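Local coordinates for C3-degrading proteinase (CppA protein) (Streptococcus pneumoniae, PDB 3E0R) that probably degrades the host complement protein C3, and is built from two regions related to the glyoxalase clan, at residues Phe228-Asp233 / Glu238-Glu243; Glu58-Met63 / Val192-Ser197; Ile163-Glu168 / Leu176-Ala181; Lys35-Leu38 / Leu44-Gly47; Ala108-Ile111 / Asp117-Leu120. One frame throughout, in Å; residues are numbered along the deposited sequence.

Interaction 1 (Phe228-Asp233 / Glu238-Glu243); sequences FFLGKD and ELWFEE
F228-D233 and E238-E243 run antiparallel, their strand axes 159° apart and 4.4 Å apart at closest approach. Two hydrogen-bonded pairs, F229 with F241 and G231 with L239, alternate with the non-hydrogen-bonded pairs L230-W240 and K232-E238. Both bonds of each hydrogen-bonded pair form; F241 N to F229 O is 2.8 Å and almost straight, and L239 N to G231 O is as short. On the face carrying F228 and W240, the F228 ring lies flat on the six-membered ring of W240, with centroids 3.8 Å apart and planes 9° from parallel. F228 gets there with CG between its backbone N and carbonyl carbon (chi1 63°), while CB leans off-centre over the five-membered ring. This is the last beta hairpin of the chain, within the CppA C-terminal family region, and strand 196-203 flanks E238-E243 on its other side. W240 NE1 donates to E242 OE2 at 3.0 Å, in the indole plane but from above the carboxylate, which fixes one edge of the indole; K200 adds a cation-pi contact. L230 CD1 rests on E238 CB, 3.8 Å away. On the other face F229 and F241 lie side by side, CD2 to CD2 4.0 Å, buried against helix 208-214. Beyond G231, L239 CD1 packs on D233 CB at 3.7 Å, while the D233 carboxylate accepts bonds from F166 N and S165 OG.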
# COMPACT_ATOMS: atom_id res chain seq x y z
N PHE A 228 -4.88 20.99 -2.15
CA PHE A 228 -4.39 20.02 -1.19
C PHE A 228 -3.39 20.63 -0.24
O PHE A 228 -2.94 21.79 -0.39
CB PHE A 228 -3.81 18.76 -1.93
CG PHE A 228 -2.61 19.08 -2.78
CD1 PHE A 228 -1.34 19.03 -2.26
CD2 PHE A 228 -2.77 19.46 -4.09
CE1 PHE A 228 -0.23 19.38 -3.03
CE2 PHE A 228 -1.67 19.79 -4.87
CZ PHE A 228 -0.42 19.75 -4.35
N PHE A 229 -3.03 19.81 0.73
CA PHE A 229 -2.03 20.12 1.73
C PHE A 229 -1.08 18.94 1.72
O PHE A 229 -1.50 17.77 1.78
CB PHE A 229 -2.71 20.32 3.11
CG PHE A 229 -1.74 20.58 4.24
CD1 PHE A 229 -1.46 21.86 4.64
CD2 PHE A 229 -1.07 19.52 4.83
CE1 PHE A 229 -0.55 22.07 5.65
CE2 PHE A 229 -0.20 19.74 5.83
CZ PHE A 229 0.09 21.00 6.23
N LEU A 230 0.20 19.25 1.53
CA LEU A 230 1.25 18.27 1.61
C LEU A 230 2.15 18.52 2.83
O LEU A 230 2.86 19.54 2.92
CB LEU A 230 2.09 18.32 0.32
CG LEU A 230 3.32 17.43 0.12
CD1 LEU A 230 2.98 15.94 0.30
CD2 LEU A 230 3.95 17.73 -1.28
N GLY A 231 2.09 17.59 3.78
CA GLY A 231 2.96 17.56 4.94
C GLY A 231 3.92 16.39 4.86
O GLY A 231 3.92 15.60 3.91
N LYS A 232 4.73 16.27 5.88
CA LYS A 232 5.79 15.27 5.91
C LYS A 232 5.85 14.72 7.32
O LYS A 232 5.76 15.48 8.28
CB LYS A 232 7.13 15.90 5.55
CG LYS A 232 8.17 14.92 5.06
CD LYS A 232 9.33 15.71 4.48
CE LYS A 232 10.14 14.90 3.54
NZ LYS A 232 10.73 15.75 2.45
N ASP A 233 5.95 13.41 7.43
CA ASP A 233 5.91 12.74 8.71
C ASP A 233 7.34 12.63 9.21
O ASP A 233 8.29 12.81 8.44
CB ASP A 233 5.25 11.35 8.59
CG ASP A 233 4.76 10.80 9.94
OD1 ASP A 233 4.82 11.52 10.95
OD2 ASP A 233 4.30 9.65 9.99
N GLU A 238 5.83 11.46 2.97
CA GLU A 238 4.91 12.51 2.64
C GLU A 238 3.45 12.18 2.92
O GLU A 238 2.99 11.07 2.67
CB GLU A 238 5.09 12.86 1.16
CG GLU A 238 6.44 13.55 0.93
CD GLU A 238 6.61 14.00 -0.50
OE1 GLU A 238 5.72 13.63 -1.30
OE2 GLU A 238 7.61 14.71 -0.80
N LEU A 239 2.72 13.17 3.43
CA LEU A 239 1.31 13.00 3.84
C LEU A 239 0.50 14.01 3.09
O LEU A 239 0.58 15.19 3.39
CB LEU A 239 1.15 13.18 5.36
CG LEU A 239 2.04 12.29 6.24
CD1 LEU A 239 1.99 12.79 7.67
CD2 LEU A 239 1.73 10.76 6.09
N TRP A 240 -0.25 13.55 2.10
CA TRP A 240 -0.99 14.42 1.21
C TRP A 240 -2.48 14.31 1.57
O TRP A 240 -3.04 13.21 1.64
CB TRP A 240 -0.68 14.01 -0.22
CG TRP A 240 -1.43 14.68 -1.41
CD1 TRP A 240 -2.80 14.73 -1.62
CD2 TRP A 240 -0.83 15.23 -2.61
NE1 TRP A 240 -3.07 15.27 -2.86
CE2 TRP A 240 -1.89 15.59 -3.48
CE3 TRP A 240 0.50 15.39 -3.04
CZ2 TRP A 240 -1.66 16.16 -4.75
CZ3 TRP A 240 0.75 15.97 -4.30
CH2 TRP A 240 -0.35 16.36 -5.14
N PHE A 241 -3.10 15.48 1.78
CA PHE A 241 -4.54 15.56 2.04
C PHE A 241 -5.27 16.38 0.95
O PHE A 241 -4.84 17.49 0.60
CB PHE A 241 -4.81 16.23 3.41
CG PHE A 241 -4.08 15.62 4.56
CD1 PHE A 241 -4.73 14.84 5.47
CD2 PHE A 241 -2.74 15.88 4.78
CE1 PHE A 241 -4.04 14.28 6.54
CE2 PHE A 241 -2.05 15.33 5.86
CZ PHE A 241 -2.69 14.53 6.72
N GLU A 242 -6.38 15.82 0.44
CA GLU A 242 -7.26 16.50 -0.48
C GLU A 242 -8.71 16.00 -0.34
O GLU A 242 -8.96 14.96 0.26
CB GLU A 242 -6.74 16.40 -1.93
CG GLU A 242 -6.66 15.02 -2.52
CD GLU A 242 -6.33 15.03 -4.05
OE1 GLU A 242 -6.91 14.17 -4.79
OE2 GLU A 242 -5.49 15.87 -4.52
N GLU A 243 -9.67 16.77 -0.83
CA GLU A 243 -11.04 16.26 -0.94
C GLU A 243 -11.22 15.17 -1.97
O GLU A 243 -10.57 15.15 -3.01
CB GLU A 243 -12.07 17.37 -1.22
CG GLU A 243 -12.64 17.98 0.02
CD GLU A 243 -13.24 19.34 -0.24
OE1 GLU A 243 -13.94 19.46 -1.27
OE2 GLU A 243 -13.01 20.29 0.58

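Interaction 2 (Glu58-Met63 / Val192-Ser197); sequences EEAPSM and VTWDLS
With CG of W194 anti to its carbonyl carbon (chi1 -68°) and the indole turned by chi2 -70°, the ring reaches across to the backbone of A60-S62. There W194 NE1 donates to A60 O at 2.9 Å, with an N-H...O angle of 158°. The acceptor lies in the indole plane, but the donor is tilted out of the carbonyl plane. A60 CB comes alongside the same nitrogen at 3.7 Å. Farther along the ring edge, W194 CZ2 meets S62 CA at 3.7 Å and W194 CH2 meets S62 CB at 3.9 Å, so the chain from A60 to S62 follows the rim of the indole. The contact joins the two CppA family regions: E58-M63 leaves the end of strand 53-59, and V192-S197 leads into strand 196-203. In their mixed sheet these strands are separated by strand 9-18, which pairs with both, and the indole makes its contact where strand 53-59 runs out, A60 still being backbone-bonded to A18. T65 and N19 also touch W194. At the strand ends a water links the two segments, 2.7 Å from S197 OG and donating to E58 OE2 at 3.2 Å. Next to W194, the buried carboxylate of D195 accepts from the backbone N of K73 through OD2 and of L74 through OD1, tying this loop to K73 and L74, where strand 74-81 begins.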
# COMPACT_ATOMS: atom_id res chain seq x y z
N GLU A 58 5.33 4.56 -8.05
CA GLU A 58 6.07 5.71 -8.52
C GLU A 58 7.49 5.35 -8.91
O GLU A 58 8.27 4.85 -8.10
CB GLU A 58 6.10 6.72 -7.39
CG GLU A 58 6.88 7.90 -7.69
CD GLU A 58 6.12 9.15 -7.34
OE1 GLU A 58 4.95 9.30 -7.82
OE2 GLU A 58 6.70 9.97 -6.61
N GLU A 59 7.85 5.66 -10.15
CA GLU A 59 9.15 5.26 -10.69
C GLU A 59 10.31 6.11 -10.18
O GLU A 59 10.27 7.31 -10.21
CB GLU A 59 9.12 5.24 -12.24
CG GLU A 59 9.22 3.80 -12.77
CD GLU A 59 9.43 3.75 -14.28
OE1 GLU A 59 10.35 3.02 -14.76
OE2 GLU A 59 8.67 4.44 -15.00
N ALA A 60 11.35 5.44 -9.70
CA ALA A 60 12.58 6.09 -9.34
C ALA A 60 13.75 5.32 -10.00
O ALA A 60 13.87 4.11 -9.83
CB ALA A 60 12.71 6.11 -7.83
N PRO A 61 14.61 6.01 -10.78
CA PRO A 61 15.74 5.34 -11.45
C PRO A 61 16.87 4.85 -10.52
O PRO A 61 17.18 5.50 -9.53
CB PRO A 61 16.30 6.46 -12.34
CG PRO A 61 15.96 7.72 -11.59
CD PRO A 61 14.59 7.46 -11.09
N SER A 62 17.49 3.72 -10.84
CA SER A 62 18.62 3.24 -10.03
C SER A 62 19.74 4.29 -9.93
O SER A 62 20.48 4.30 -8.95
CB SER A 62 19.16 1.88 -10.52
OG SER A 62 19.50 1.89 -11.90
N MSE A 63 19.84 5.20 -10.90
CA MSE A 63 20.78 6.34 -10.86
C MSE A 63 20.75 7.08 -9.51
O MSE A 63 21.80 7.50 -9.00
CB MSE A 63 20.43 7.34 -11.98
CG MSE A 63 20.89 8.82 -11.77
SE MSE A 63 19.61 10.22 -12.41
CE MSE A 63 20.66 11.84 -12.07
N VAL A 192 15.72 8.43 -1.26
CA VAL A 192 16.96 7.66 -1.09
C VAL A 192 16.79 6.17 -1.49
O VAL A 192 17.74 5.57 -2.09
CB VAL A 192 17.60 7.84 0.35
CG1 VAL A 192 18.80 6.88 0.58
CG2 VAL A 192 18.03 9.34 0.59
N THR A 193 15.61 5.61 -1.20
CA THR A 193 15.35 4.16 -1.27
C THR A 193 14.07 3.89 -2.02
O THR A 193 13.24 4.79 -2.13
CB THR A 193 15.21 3.54 0.16
OG1 THR A 193 14.17 4.25 0.86
CG2 THR A 193 16.58 3.59 0.97
N TRP A 194 13.90 2.66 -2.53
CA TRP A 194 12.57 2.15 -3.03
C TRP A 194 11.71 1.68 -1.89
O TRP A 194 11.96 0.62 -1.31
CB TRP A 194 12.76 1.01 -4.06
CG TRP A 194 13.39 1.50 -5.37
CD1 TRP A 194 12.80 2.31 -6.32
CD2 TRP A 194 14.74 1.25 -5.85
NE1 TRP A 194 13.69 2.57 -7.34
CE2 TRP A 194 14.87 1.91 -7.09
CE3 TRP A 194 15.81 0.49 -5.37
CZ2 TRP A 194 16.03 1.85 -7.84
CZ3 TRP A 194 16.98 0.43 -6.11
CH2 TRP A 194 17.08 1.12 -7.34
N ASP A 195 10.72 2.47 -1.49
CA ASP A 195 9.92 2.12 -0.28
C ASP A 195 8.62 2.86 -0.38
O ASP A 195 8.42 3.55 -1.35
CB ASP A 195 10.65 2.58 1.00
CG ASP A 195 10.21 1.82 2.27
OD1 ASP A 195 9.16 1.12 2.33
OD2 ASP A 195 10.99 1.90 3.22
N LEU A 196 7.78 2.76 0.64
CA LEU A 196 6.66 3.67 0.83
C LEU A 196 7.14 5.15 0.97
O LEU A 196 7.92 5.47 1.88
CB LEU A 196 5.84 3.25 2.09
CG LEU A 196 4.67 4.18 2.52
CD1 LEU A 196 3.40 4.02 1.58
CD2 LEU A 196 4.36 3.95 3.99
N SER A 197 6.67 6.02 0.07
CA SER A 197 7.14 7.38 -0.01
C SER A 197 6.07 8.42 0.25
O SER A 197 6.38 9.53 0.65
CB SER A 197 7.74 7.65 -1.36
OG SER A 197 6.79 7.52 -2.39
O HOH W 1 6.16 9.94 -3.50

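Interaction 3 (Ile163-Glu168 / Leu176-Ala181); sequences IESFLE and LDFIPA
S165 and the end of the F178 ring make the closest part of this contact: F178 CZ lies 3.7 Å from both S165 CB and S165 OG. The ring is carried there with CG anti to the carbonyl carbon (chi1 -76°), and its CE2 corner turns toward L167 CB, which sits near the ring plane at 4.4 Å. The leucines meet more loosely, L167 CD1 and L176 CD1 being 4.1 Å apart with the side chains at about a right angle. L176 also lays CD2 over one face of the F178 ring, offset toward the rim. S165-L167 forms an ST turn: S165 OG accepts from L167 N at 2.7 Å and is hydrogen-bonded to D233 OD2 as well, so the hydroxyl beside the ring is engaged twice. The loop thus packs between the loop that follows strand 228-232, through D233, and the edge strand 176-180 of the other sheet, while I172 of helix 169-172 touches both L167 and F178. Away from this buried patch the segments diverge: E164 and E168 on the loop, and D177 and P180 on the strand, are exposed and take no part, and even the closest CA atoms across the contact, those of S165 and F178, are 9.2 Å apart.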
# COMPACT_ATOMS: atom_id res chain seq x y z
N ILE A 163 10.70 7.75 17.56
CA ILE A 163 9.86 8.73 16.92
C ILE A 163 8.36 8.37 17.00
O ILE A 163 7.98 7.22 17.16
CB ILE A 163 10.29 9.01 15.43
CG1 ILE A 163 9.80 7.93 14.48
CG2 ILE A 163 11.82 9.19 15.29
CD1 ILE A 163 9.76 8.41 13.06
N GLU A 164 7.54 9.41 16.87
CA GLU A 164 6.10 9.33 16.86
C GLU A 164 5.61 9.82 15.50
O GLU A 164 6.13 10.78 14.95
CB GLU A 164 5.53 10.21 17.98
CG GLU A 164 5.45 9.51 19.35
CD GLU A 164 4.13 8.73 19.52
OE1 GLU A 164 3.07 9.38 19.68
OE2 GLU A 164 4.15 7.47 19.48
N SER A 165 4.61 9.14 14.96
CA SER A 165 3.97 9.60 13.75
C SER A 165 3.03 10.76 14.10
O SER A 165 2.44 10.81 15.19
CB SER A 165 3.19 8.47 13.09
OG SER A 165 2.40 8.98 12.03
N PHE A 166 2.93 11.68 13.16
CA PHE A 166 1.89 12.68 13.13
C PHE A 166 0.50 12.04 12.99
O PHE A 166 -0.50 12.67 13.34
CB PHE A 166 2.12 13.69 11.98
CG PHE A 166 3.05 14.80 12.33
CD1 PHE A 166 2.67 15.79 13.23
CD2 PHE A 166 4.31 14.88 11.77
CE1 PHE A 166 3.54 16.84 13.56
CE2 PHE A 166 5.17 15.91 12.09
CZ PHE A 166 4.78 16.89 12.98
N LEU A 167 0.46 10.81 12.46
CA LEU A 167 -0.78 10.06 12.31
C LEU A 167 -1.33 9.51 13.65
O LEU A 167 -0.65 8.76 14.39
CB LEU A 167 -0.57 8.96 11.27
CG LEU A 167 -0.16 9.50 9.88
CD1 LEU A 167 -0.10 8.34 8.82
CD2 LEU A 167 -1.06 10.71 9.40
N GLU A 168 -2.54 9.94 13.99
CA GLU A 168 -3.19 9.48 15.22
C GLU A 168 -3.96 8.21 14.93
O GLU A 168 -4.55 8.07 13.85
CB GLU A 168 -4.15 10.54 15.80
CG GLU A 168 -3.52 11.88 16.20
CD GLU A 168 -2.28 11.71 17.07
OE1 GLU A 168 -2.16 10.66 17.75
OE2 GLU A 168 -1.41 12.61 17.06
N LEU A 176 -4.27 1.35 8.92
CA LEU A 176 -2.85 1.51 9.22
C LEU A 176 -2.42 0.99 10.61
O LEU A 176 -2.88 1.45 11.62
CB LEU A 176 -2.57 2.96 9.12
CG LEU A 176 -1.36 3.33 8.35
CD1 LEU A 176 -1.60 4.69 7.60
CD2 LEU A 176 -0.17 3.24 9.43
N ASP A 177 -1.52 0.02 10.61
CA ASP A 177 -1.02 -0.62 11.80
C ASP A 177 0.48 -0.30 11.96
O ASP A 177 1.24 -0.62 11.05
CB ASP A 177 -1.21 -2.12 11.62
CG ASP A 177 -1.30 -2.84 12.90
OD1 ASP A 177 -1.93 -2.27 13.82
OD2 ASP A 177 -0.78 -4.00 12.99
N PHE A 178 0.90 0.30 13.08
CA PHE A 178 2.33 0.60 13.28
C PHE A 178 3.01 -0.51 14.07
O PHE A 178 2.61 -0.83 15.16
CB PHE A 178 2.55 1.93 14.01
CG PHE A 178 2.35 3.12 13.16
CD1 PHE A 178 3.21 3.39 12.11
CD2 PHE A 178 1.29 3.99 13.37
CE1 PHE A 178 3.03 4.49 11.31
CE2 PHE A 178 1.10 5.09 12.55
CZ PHE A 178 1.97 5.36 11.54
N ILE A 179 4.09 -1.05 13.54
CA ILE A 179 4.88 -2.05 14.24
C ILE A 179 6.19 -1.41 14.69
O ILE A 179 6.87 -0.79 13.86
CB ILE A 179 5.16 -3.22 13.32
CG1 ILE A 179 3.84 -3.94 13.01
CG2 ILE A 179 6.20 -4.15 13.95
CD1 ILE A 179 3.94 -4.94 11.92
N PRO A 180 6.53 -1.50 16.00
CA PRO A 180 7.82 -0.98 16.42
C PRO A 180 8.94 -1.77 15.72
O PRO A 180 8.74 -2.95 15.44
CB PRO A 180 7.82 -1.15 17.96
CG PRO A 180 6.36 -1.42 18.32
CD PRO A 180 5.78 -2.09 17.14
N ALA A 181 10.06 -1.10 15.40
CA ALA A 181 11.02 -1.59 14.43
C ALA A 181 12.31 -0.79 14.53
O ALA A 181 12.28 0.38 14.89
CB ALA A 181 10.46 -1.48 13.03

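Interaction 4 (Lys35-Leu38 / Leu44-Gly47); sequences KALL and LSLG
S45 has the most surface buried here, followed by G47 and L37, and these three carry the middle of the contact. S45 O accepts L37 N at 2.8 Å in a nearly straight bond. S45 CB comes up against L38 CB, a tight pair at 3.4 Å. The S45 hydroxyl, anti to the backbone N, lies alongside L37 CB at 3.8 Å, but its polar partner is E53 OE1 on the next strand, which accounts for this buried group. G47 pairs with K35 through two bonds of 3.0 Å, G47 N to K35 O and K35 N to G47 O. L37 lies over the glycine backbone. With CG anti to its carbonyl carbon and chi2 extended, its CD1 settles 3.7 Å from G47 N and equally near L46 C. On the opposite face A36 CB touches L44 CD1 at 3.8 Å, and L44 and L46 continue from there onto helix 21-31. The strands lie at 128°, and the register slips after A36, which stands across from L46: L37 and L38 together face S45, L37 N giving to S45 O and S45 N to L38 O, a classic beta bulge with L37 at psi -44°. Strands 35-39 and 43-47 thus form a bulged, strongly twisted beta hairpin at the edge of the eight-stranded mixed sheet, K35-L38 being on its outermost strand.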
# COMPACT_ATOMS: atom_id res chain seq x y z
N LYS A 35 -6.17 -3.39 -11.66
CA LYS A 35 -6.48 -2.62 -12.82
C LYS A 35 -5.69 -1.28 -12.88
O LYS A 35 -5.60 -0.55 -11.90
CB LYS A 35 -7.98 -2.33 -12.75
CG LYS A 35 -8.57 -1.70 -13.99
CD LYS A 35 -10.08 -1.45 -13.82
CE LYS A 35 -10.73 -0.76 -15.06
NZ LYS A 35 -10.42 -1.44 -16.34
N ALA A 36 -5.15 -0.95 -14.05
CA ALA A 36 -4.44 0.29 -14.28
C ALA A 36 -5.51 1.28 -14.53
O ALA A 36 -6.34 1.08 -15.44
CB ALA A 36 -3.52 0.18 -15.54
N LEU A 37 -5.52 2.35 -13.76
CA LEU A 37 -6.56 3.32 -13.87
C LEU A 37 -6.12 4.48 -14.74
O LEU A 37 -6.83 4.97 -15.59
CB LEU A 37 -6.92 3.78 -12.47
CG LEU A 37 -7.26 2.69 -11.46
CD1 LEU A 37 -7.48 3.36 -10.18
CD2 LEU A 37 -8.47 1.89 -11.89
N LEU A 38 -4.91 4.92 -14.50
CA LEU A 38 -4.36 6.12 -15.07
C LEU A 38 -2.99 5.63 -15.42
O LEU A 38 -2.37 4.85 -14.66
CB LEU A 38 -4.24 7.22 -14.01
CG LEU A 38 -4.52 8.67 -14.33
CD1 LEU A 38 -5.90 8.80 -15.04
CD2 LEU A 38 -4.41 9.51 -13.01
N LEU A 44 1.91 4.86 -12.14
CA LEU A 44 0.85 3.96 -12.36
C LEU A 44 -0.16 4.05 -11.18
O LEU A 44 0.17 3.88 -9.96
CB LEU A 44 1.49 2.58 -12.53
CG LEU A 44 0.59 1.38 -12.73
CD1 LEU A 44 -0.30 1.49 -13.98
CD2 LEU A 44 1.46 0.13 -12.73
N SER A 45 -1.38 4.36 -11.57
CA SER A 45 -2.51 4.46 -10.67
C SER A 45 -3.15 3.10 -10.73
O SER A 45 -3.58 2.72 -11.78
CB SER A 45 -3.49 5.54 -11.19
OG SER A 45 -4.54 5.80 -10.29
N LEU A 46 -3.17 2.37 -9.61
CA LEU A 46 -3.79 1.05 -9.52
C LEU A 46 -5.06 1.03 -8.63
O LEU A 46 -5.15 1.71 -7.62
CB LEU A 46 -2.79 -0.03 -9.02
CG LEU A 46 -1.46 -0.19 -9.79
CD1 LEU A 46 -0.40 -0.77 -8.85
CD2 LEU A 46 -1.72 -1.06 -11.05
N GLY A 47 -6.00 0.18 -9.03
CA GLY A 47 -7.26 0.02 -8.31
C GLY A 47 -7.94 -1.26 -8.77
O GLY A 47 -7.27 -2.18 -9.11

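Interaction 5 (Ala108-Ile111 / Asp117-Leu120); sequences AFEI and DLIL
A beta hairpin of strands 107-112 and 118-122, inside the seven-stranded mixed sheet and the CppA N-terminal family region, brings A108-I111 against D117-L120 with strand directions 170° apart. I111 and I119 are its hydrogen-bonded pair: I119 N gives to I111 O at 3.0 Å, and I111 N to I119 O at 3.1 Å. Next to them E110 and L120 form a non-hydrogen-bonded pair, where E110 CA approaches I119 O to 3.2 Å in a CA-H...O contact. E110 stands between two leucines. Its CB meets L118 CD1 at 3.9 Å, its CG meets L120 CD1 at 4.0 Å, and both leucines cross the glutamate at a slant. The extended chain beyond CG carries the buried carboxylate past these methyl groups to a salt bridge from OE2 to R76 NH1 and a hydrogen bond between OE1 and Y101 OH, partners likely to favour the charged form. L118 CD2 also lies beside OE2. On the other face I111 and I119 turn toward helix 21-31, touching F27 and Y28 respectively, and the F109 ring packs among I87, I90 and L91 of helix 84-91. At the turn end D117 OD1 forms a salt bridge with K72 NZ. L120, its CG anti to the backbone N (chi1 172°), sends CD1 to the neighbouring strand, within 3.4 Å of F109 O.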
# COMPACT_ATOMS: atom_id res chain seq x y z
N ALA A 108 -5.40 -17.67 1.33
CA ALA A 108 -4.73 -16.37 1.37
C ALA A 108 -3.29 -16.67 1.03
O ALA A 108 -2.85 -17.82 1.13
CB ALA A 108 -4.85 -15.76 2.73
N PHE A 109 -2.56 -15.65 0.60
CA PHE A 109 -1.13 -15.88 0.39
C PHE A 109 -0.31 -14.64 0.58
O PHE A 109 -0.83 -13.55 0.60
CB PHE A 109 -0.84 -16.56 -0.99
CG PHE A 109 -1.13 -15.71 -2.15
CD1 PHE A 109 -0.12 -14.95 -2.72
CD2 PHE A 109 -2.43 -15.65 -2.68
CE1 PHE A 109 -0.37 -14.12 -3.79
CE2 PHE A 109 -2.71 -14.83 -3.76
CZ PHE A 109 -1.67 -14.06 -4.32
N GLU A 110 0.99 -14.87 0.75
CA GLU A 110 1.99 -13.85 0.68
C GLU A 110 2.90 -14.05 -0.55
O GLU A 110 3.11 -15.14 -0.99
CB GLU A 110 2.83 -13.86 1.92
CG GLU A 110 2.21 -13.16 3.07
CD GLU A 110 2.99 -13.38 4.34
OE1 GLU A 110 3.58 -14.47 4.45
OE2 GLU A 110 3.02 -12.49 5.20
N ILE A 111 3.37 -12.94 -1.08
CA ILE A 111 4.25 -12.88 -2.22
C ILE A 111 5.08 -11.58 -2.09
O ILE A 111 4.59 -10.60 -1.57
CB ILE A 111 3.41 -12.94 -3.50
CG1 ILE A 111 4.28 -13.29 -4.70
CG2 ILE A 111 2.65 -11.65 -3.72
CD1 ILE A 111 3.47 -13.67 -5.92
N ASP A 117 8.64 -5.72 -1.43
CA ASP A 117 7.55 -5.38 -0.56
C ASP A 117 6.78 -6.67 -0.38
O ASP A 117 6.51 -7.38 -1.35
CB ASP A 117 6.72 -4.29 -1.22
CG ASP A 117 7.46 -2.94 -1.28
OD1 ASP A 117 8.10 -2.60 -0.25
OD2 ASP A 117 7.36 -2.22 -2.35
N LEU A 118 6.46 -7.01 0.86
CA LEU A 118 5.68 -8.21 1.17
C LEU A 118 4.21 -7.86 1.16
O LEU A 118 3.77 -6.95 1.85
CB LEU A 118 6.08 -8.75 2.54
CG LEU A 118 5.54 -10.09 3.06
CD1 LEU A 118 5.71 -11.30 2.11
CD2 LEU A 118 6.26 -10.39 4.33
N ILE A 119 3.46 -8.60 0.34
CA ILE A 119 2.03 -8.37 0.13
C ILE A 119 1.28 -9.59 0.62
O ILE A 119 1.67 -10.70 0.32
CB ILE A 119 1.64 -8.11 -1.38
CG1 ILE A 119 2.17 -6.78 -1.97
CG2 ILE A 119 0.12 -7.94 -1.53
CD1 ILE A 119 3.60 -6.41 -1.80
N LEU A 120 0.25 -9.35 1.43
CA LEU A 120 -0.68 -10.36 1.86
C LEU A 120 -1.97 -10.14 1.10
O LEU A 120 -2.52 -9.05 1.15
CB LEU A 120 -0.95 -10.28 3.38
CG LEU A 120 -2.08 -11.18 3.97
CD1 LEU A 120 -1.70 -12.69 3.81
CD2 LEU A 120 -2.39 -10.89 5.39

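Overall arrangement
Interactions 1, 4 and 5 are antiparallel hairpins held by backbone bonds, whereas 2 and 3 join segments through side chains. Interactions 1 and 4 belong to the same mixed sheet, and interaction 2 spans strands between them; 3 and 5 reach the other sheet. Interactions 3 and 5 are buried, the others partly so. Their chemistry differs: a stacked aromatic pair in 1, an indole-to-carbonyl bond and a water in 2, apolar packing beside an ST turn in 3, close backbone packing at a sheet edge in 4, and a buried glutamate between leucines in 5. Interaction 1 touches 2 through E238 N and S197 O, and touches 3 through D233.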